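Local coordinates for protein phosphatase Slingshot homolog 2 (Homo sapiens, PDB 2NT2) that dephosphorylates phosphoserine, phosphothreonine and phosphotyrosine in proteins, activating the actin-depolymerizing factor cofilin and so promoting actin filament disassembly, through its catalytic domain, at residues G29-L34 and G46-H51. The protein carries 1 engineered substitution. Residues are numbered along the deposited sequence; the frame is centred on the assembly and turned at random.
Sequences GVRYIL and GVFEYH
I33 meets two aromatic rings, Y50 on the neighbouring strand and F48 just before it: its CD1 lies 3.7 Å from CG of F48 and 3.3 Å from CE2 of Y50. With CG1 beside the backbone N (chi1 -56°) and chi2 extended, the isoleucine arm runs alongside the Y50 ring and brings CD1 against both rings together. The F48 ring reaches back toward the start of 29-34 and turns its edge to the backbone, CE2 standing 3.3 Å from V30 O. Replacing this ring by the methyl of an alanine would probably leave a gap beside I33 CD1 and cost L22 and L25 of helix 22-27 part of their apolar contact. Beneath these side chains the main chains pair in parallel register: E49 N donates to R31 O (3.0 Å), I33 N to E49 O (2.9 Å) and H51 N to I33 O (3.0 Å). This joins strand 49-52, at one margin of the five-stranded sheet of the dual-specificity phosphatase fold, to strand 30-35, whose other side pairs with strand 83-87. At the start of the pairing, the long, bent arm of R31 lets NH2 donate to V47 O at 3.3 Å, the acceptor near the guanidinium plane but the donor above the carbonyl plane. On the opposite sheet face from I33, L34 CD1 packs 4.0 Å from H51 CB, while T70 and I74 of helix 67-79 also touch L34. The amphipathic Y50 accepts a hydrogen bond at OH from F44 N, which probably helps hold the ring beside I33.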
loop_
_atom_site.group_PDB
_atom_site.type_symbol
_atom_site.label_atom_id
_atom_site.label_comp_id
_atom_site.label_asym_id
_atom_site.label_seq_id
_atom_site.Cartn_x
_atom_site.Cartn_y
_atom_site.Cartn_z
ATOM N N GLY A 29 12.974 8.278 6.445
ATOM C CA GLY A 29 12.498 9.481 5.793
ATOM C C GLY A 29 11.018 9.453 5.460
ATOM O O GLY A 29 10.571 10.130 4.531
ATOM N N VAL A 30 10.247 8.661 6.199
ATOM C CA VAL A 30 8.812 8.560 5.979
ATOM C C VAL A 30 8.086 9.709 6.667
ATOM O O VAL A 30 8.460 10.095 7.777
ATOM C CB VAL A 30 8.242 7.232 6.513
ATOM C CG1 VAL A 30 6.733 7.220 6.302
ATOM C CG2 VAL A 30 8.904 6.034 5.856
ATOM N N ARG A 31 7.062 10.278 6.036
ATOM C CA ARG A 31 6.280 11.329 6.683
ATOM C C ARG A 31 4.796 11.149 6.368
ATOM O O ARG A 31 3.946 11.774 6.999
ATOM C CB ARG A 31 6.722 12.734 6.275
ATOM C CG ARG A 31 8.195 12.906 5.990
ATOM C CD ARG A 31 9.048 13.100 7.225
ATOM N NE ARG A 31 8.291 13.121 8.470
ATOM C CZ ARG A 31 8.837 13.315 9.667
ATOM N NH1 ARG A 31 10.144 13.515 9.777
ATOM N NH2 ARG A 31 8.071 13.316 10.750
ATOM N N TYR A 32 4.532 10.298 5.392
ATOM C CA TYR A 32 3.182 9.953 4.979
ATOM C C TYR A 32 2.912 8.486 5.307
ATOM O O TYR A 32 3.764 7.625 5.091
ATOM C CB TYR A 32 2.985 10.181 3.481
ATOM C CG TYR A 32 3.190 11.601 3.024
ATOM C CD1 TYR A 32 4.453 12.058 2.665
ATOM C CD2 TYR A 32 2.121 12.485 2.949
ATOM C CE1 TYR A 32 4.655 13.359 2.244
ATOM C CE2 TYR A 32 2.322 13.789 2.527
ATOM C CZ TYR A 32 3.585 14.219 2.178
ATOM O OH TYR A 32 3.770 15.519 1.761
ATOM N N ILE A 33 1.725 8.205 5.829
ATOM C CA ILE A 33 1.388 6.819 6.133
ATOM C C ILE A 33 -0.002 6.473 5.605
ATOM O O ILE A 33 -0.987 7.094 5.998
ATOM C CB ILE A 33 1.443 6.530 7.637
ATOM C CG1 ILE A 33 2.788 6.850 8.293
ATOM C CG2 ILE A 33 1.057 5.081 7.908
ATOM C CD1 ILE A 33 2.789 6.604 9.789
ATOM N N LEU A 34 -0.015 5.491 4.713
ATOM C CA LEU A 34 -1.223 4.889 4.180
ATOM C C LEU A 34 -1.568 3.627 4.979
ATOM O O LEU A 34 -0.955 2.570 4.838
ATOM C CB LEU A 34 -1.063 4.568 2.700
ATOM C CG LEU A 34 -2.309 4.084 1.957
ATOM C CD1 LEU A 34 -3.516 4.941 2.301
ATOM C CD2 LEU A 34 -2.052 4.079 0.455
ATOM N N GLY A 46 0.256 13.828 14.467
ATOM C CA GLY A 46 1.068 14.968 14.878
ATOM C C GLY A 46 2.523 14.791 14.477
ATOM O O GLY A 46 3.321 15.730 14.524
ATOM N N VAL A 47 2.872 13.571 14.084
ATOM C CA VAL A 47 4.183 13.270 13.525
ATOM C C VAL A 47 4.050 13.001 12.031
ATOM O O VAL A 47 4.840 13.487 11.221
ATOM C CB VAL A 47 4.838 12.053 14.207
ATOM C CG1 VAL A 47 6.242 11.826 13.666
ATOM C CG2 VAL A 47 4.866 12.240 15.719
ATOM N N PHE A 48 3.043 12.205 11.666
ATOM C CA PHE A 48 2.863 11.842 10.269
ATOM C C PHE A 48 1.477 12.201 9.746
ATOM O O PHE A 48 0.499 12.184 10.490
ATOM C CB PHE A 48 3.111 10.345 10.069
ATOM C CG PHE A 48 4.409 9.838 10.673
ATOM C CD1 PHE A 48 4.423 9.289 11.941
ATOM C CD2 PHE A 48 5.599 9.910 9.968
ATOM C CE1 PHE A 48 5.600 8.812 12.495
ATOM C CE2 PHE A 48 6.779 9.439 10.512
ATOM C CZ PHE A 48 6.777 8.890 11.778
ATOM N N GLU A 49 1.432 12.518 8.460
ATOM C CA GLU A 49 0.207 12.703 7.700
ATOM C C GLU A 49 -0.396 11.345 7.333
ATOM O O GLU A 49 0.277 10.542 6.680
ATOM C CB GLU A 49 0.520 13.489 6.431
ATOM C CG GLU A 49 -0.170 14.840 6.357
ATOM C CD GLU A 49 -0.734 15.092 4.969
ATOM O OE1 GLU A 49 -1.594 14.311 4.511
ATOM O OE2 GLU A 49 -0.307 16.080 4.337
ATOM N N TYR A 50 -1.634 11.117 7.747
ATOM C CA TYR A 50 -2.291 9.830 7.590
ATOM C C TYR A 50 -3.398 9.846 6.539
ATOM O O TYR A 50 -4.068 10.857 6.347
ATOM C CB TYR A 50 -2.885 9.356 8.923
ATOM C CG TYR A 50 -1.840 8.850 9.890
ATOM C CD1 TYR A 50 -1.338 9.687 10.879
ATOM C CD2 TYR A 50 -1.355 7.551 9.811
ATOM C CE1 TYR A 50 -0.383 9.236 11.764
ATOM C CE2 TYR A 50 -0.396 7.101 10.700
ATOM C CZ TYR A 50 0.086 7.948 11.674
ATOM O OH TYR A 50 1.038 7.514 12.567
ATOM N N HIS A 51 -3.575 8.696 5.899
ATOM C CA HIS A 51 -4.744 8.408 5.084
ATOM C C HIS A 51 -5.251 6.999 5.388
ATOM O O HIS A 51 -4.476 6.040 5.400
ATOM C CB HIS A 51 -4.457 8.562 3.592
ATOM C CG HIS A 51 -5.710 8.648 2.762
ATOM N ND1 HIS A 51 -6.269 9.851 2.397
ATOM C CD2 HIS A 51 -6.512 7.700 2.231
ATOM C CE1 HIS A 51 -7.359 9.645 1.679
ATOM N NE2 HIS A 51 -7.529 8.339 1.564
#